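Local coordinates for hydrogenase 3 maturation protease (Escherichia coli, PDB 2E85), which removes a 32-residue peptide from the C-terminus of the precursor of HycE, the large subunit of hydrogenase 3, at residues Asp102-Lys105 with Glu106-Glu110. The protein carries 1 engineered substitution. Numbering follows the deposited sequence.
Sequences DQLK and EDIGE. With CA (calcium ion), chain G.
Glu106 and Gln103, one helical turn apart, grip the same calcium ion: Glu106 OE1 and Gln103 OE1 each lie 2.3 Å from the metal. Carboxylate and amide suit this place because both offer an oxygen to the ion, and their planes stand 80° apart. The Gln103 chain, bent at chi2 (-59°), brings its amide oxygen round to the calcium, while Glu106 reaches it extended beyond CG. Asp102 of the second subunit binds the same ion, and Gln103 NE2 hydrogen-bonds Gln103 OE1 of that subunit. Asp107 acts from the second shell: its OD1 accepts a hydrogen bond from a calcium-bound water 2.6 Å away, which also donates to Gln103 O and so ties the metal to the helix backbone; its OD2 hydrogen-bonds Tyr99 OH of the second subunit. Ile108 supplies a hydrocarbon branch that lies beside Leu104, pointing the same way. At Gly109 phi turns positive (94°), a conformation that a residue without CB adopts readily; its N makes a weak 3.2 Å hydrogen bond to Lys105 O as the helix ends. Glu110 then leads into strand 111-116 and pairs through its backbone with Leu61 of strand 60-66. Leu104 packs on that strand and helix 50-56, Lys105 on Pro81 of helix 81-86.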
ATOM      1  N   ASP B 102      -5.390  -8.383  -0.531  1.00 13.43           N
ATOM      2  CA  ASP B 102      -6.420  -8.615  -1.547  1.00 13.47           C
ATOM      3  C   ASP B 102      -5.816  -8.542  -2.960  1.00 12.44           C
ATOM      4  O   ASP B 102      -6.174  -9.336  -3.840  1.00 10.80           O
ATOM      5  CB  ASP B 102      -7.593  -7.646  -1.382  1.00 14.56           C
ATOM      6  CG  ASP B 102      -8.331  -7.811  -0.043  1.00 18.56           C
ATOM      7  OD1 ASP B 102      -8.048  -8.791   0.718  1.00 24.12           O
ATOM      8  OD2 ASP B 102      -9.200  -6.949   0.274  1.00 23.37           O
ATOM      9  N   GLN B 103      -4.911  -7.586  -3.177  1.00 11.02           N
ATOM     10  CA  GLN B 103      -4.244  -7.439  -4.487  1.00 11.27           C
ATOM     11  C   GLN B 103      -3.251  -8.555  -4.746  1.00 10.93           C
ATOM     12  O   GLN B 103      -3.150  -9.044  -5.856  1.00 11.92           O
ATOM     13  CB  GLN B 103      -3.576  -6.079  -4.619  1.00 11.71           C
ATOM     14  CG  GLN B 103      -4.612  -4.954  -4.746  1.00 13.93           C
ATOM     15  CD  GLN B 103      -5.510  -5.167  -5.972  1.00 16.00           C
ATOM     16  OE1 GLN B 103      -4.999  -5.355  -7.075  1.00 14.05           O
ATOM     17  NE2 GLN B 103      -6.842  -5.171  -5.775  1.00 17.59           N
ATOM     18  N   LEU B 104      -2.520  -8.962  -3.715  1.00 10.56           N
ATOM     19  CA  LEU B 104      -1.640 -10.118  -3.873  1.00 10.67           C
ATOM     20  C   LEU B 104      -2.451 -11.355  -4.249  1.00 11.39           C
ATOM     21  O   LEU B 104      -2.027 -12.133  -5.112  1.00 11.55           O
ATOM     22  CB  LEU B 104      -0.868 -10.386  -2.586  1.00 11.59           C
ATOM     23  CG  LEU B 104       0.238  -9.360  -2.310  1.00 11.06           C
ATOM     24  CD1 LEU B 104       0.667  -9.449  -0.843  1.00 12.38           C
ATOM     25  CD2 LEU B 104       1.435  -9.505  -3.258  1.00 12.28           C
ATOM     26  N   LYS B 105      -3.613 -11.516  -3.626  1.00 12.84           N
ATOM     27  CA  LYS B 105      -4.463 -12.691  -3.886  1.00 14.85           C
ATOM     28  C   LYS B 105      -4.934 -12.763  -5.328  1.00 16.28           C
ATOM     29  O   LYS B 105      -5.184 -13.857  -5.865  1.00 16.67           O
ATOM     30  CB  LYS B 105      -5.682 -12.719  -2.967  1.00 15.79           C
ATOM     31  CG  LYS B 105      -5.409 -13.360  -1.608  1.00 18.58           C
ATOM     32  CD  LYS B 105      -6.666 -13.509  -0.784  1.00 21.77           C
ATOM     33  CE  LYS B 105      -7.120 -12.151  -0.281  1.00 26.94           C
ATOM     34  NZ  LYS B 105      -8.588 -12.011  -0.121  1.00 29.28           N
ATOM     35  N   GLU B 106      -5.062 -11.609  -5.961  1.00 17.01           N
ATOM     36  CA  GLU B 106      -5.441 -11.572  -7.371  1.00 19.85           C
ATOM     37  C   GLU B 106      -4.317 -12.043  -8.280  1.00 20.30           C
ATOM     38  O   GLU B 106      -4.573 -12.593  -9.359  1.00 21.47           O
ATOM     39  CB  GLU B 106      -5.932 -10.177  -7.747  1.00 18.97           C
ATOM     40  CG  GLU B 106      -7.261  -9.853  -7.061  1.00 21.28           C
ATOM     41  CD  GLU B 106      -7.753  -8.420  -7.280  1.00 22.78           C
ATOM     42  OE1 GLU B 106      -7.136  -7.669  -8.069  1.00 24.54           O
ATOM     43  OE2 GLU B 106      -8.778  -8.061  -6.656  1.00 25.64           O
ATOM     44  N   ASP B 107      -3.083 -11.857  -7.834  1.00 20.86           N
ATOM     45  CA  ASP B 107      -1.908 -12.175  -8.649  1.00 21.76           C
ATOM     46  C   ASP B 107      -1.283 -13.529  -8.322  1.00 21.74           C
ATOM     47  O   ASP B 107      -0.517 -14.069  -9.129  1.00 22.82           O
ATOM     48  CB  ASP B 107      -0.858 -11.085  -8.511  1.00 22.08           C
ATOM     49  CG  ASP B 107      -1.297  -9.771  -9.135  1.00 24.44           C
ATOM     50  OD1 ASP B 107      -2.333  -9.742  -9.831  1.00 25.43           O
ATOM     51  OD2 ASP B 107      -0.602  -8.773  -8.915  1.00 25.98           O
ATOM     52  N   ILE B 108      -1.616 -14.077  -7.157  1.00 20.28           N
ATOM     53  CA  ILE B 108      -0.942 -15.278  -6.674  1.00 19.73           C
ATOM     54  C   ILE B 108      -1.885 -16.446  -6.488  1.00 20.94           C
ATOM     55  O   ILE B 108      -1.586 -17.556  -6.937  1.00 22.66           O
ATOM     56  CB  ILE B 108      -0.100 -14.997  -5.398  1.00 18.87           C
ATOM     57  CG1 ILE B 108       1.011 -14.006  -5.745  1.00 18.73           C
ATOM     58  CG2 ILE B 108       0.492 -16.289  -4.845  1.00 17.10           C
ATOM     59  CD1 ILE B 108       0.598 -12.561  -5.960  1.00 14.79           C
ATOM     60  N   GLY B 109      -3.017 -16.235  -5.830  1.00 20.64           N
ATOM     61  CA  GLY B 109      -4.042 -17.271  -5.863  1.00 21.69           C
ATOM     62  C   GLY B 109      -4.035 -18.264  -4.711  1.00 21.10           C
ATOM     63  O   GLY B 109      -5.027 -18.950  -4.497  1.00 21.99           O
ATOM     64  N   GLU B 110      -2.924 -18.388  -3.991  1.00 18.80           N
ATOM     65  CA  GLU B 110      -3.056 -18.745  -2.583  1.00 16.98           C
ATOM     66  C   GLU B 110      -2.165 -17.828  -1.747  1.00 15.07           C
ATOM     67  O   GLU B 110      -0.941 -17.856  -1.887  1.00 14.16           O
ATOM     68  CB  GLU B 110      -2.719 -20.194  -2.319  1.00 18.55           C
ATOM     69  CG  GLU B 110      -2.978 -20.603  -0.883  1.00 21.79           C
ATOM     70  CD  GLU B 110      -2.995 -22.110  -0.703  1.00 25.66           C
ATOM     71  OE1 GLU B 110      -2.393 -22.800  -1.549  1.00 27.72           O
ATOM     72  OE2 GLU B 110      -3.610 -22.589   0.277  1.00 26.40           O
TER
HETATM   73 CA    CA G1005      -5.426  -6.441  -9.056  1.00 20.99          CA
HETATM   74  O   HOH W   1      -3.650  -7.931  -8.419  1.00 23.05           O
HETATM   75  O   HOH W   2      -9.828  -5.714  -7.093  1.00 26.78           O
HETATM   76  O   HOH W   3      -5.971  -8.097 -10.793  1.00 27.89           O
HETATM   77  O   HOH W   4      -4.015  -5.256 -10.565  1.00 36.62           O
HETATM   78  O   HOH W   5      -3.300  -5.602  -8.643  1.00 49.43           O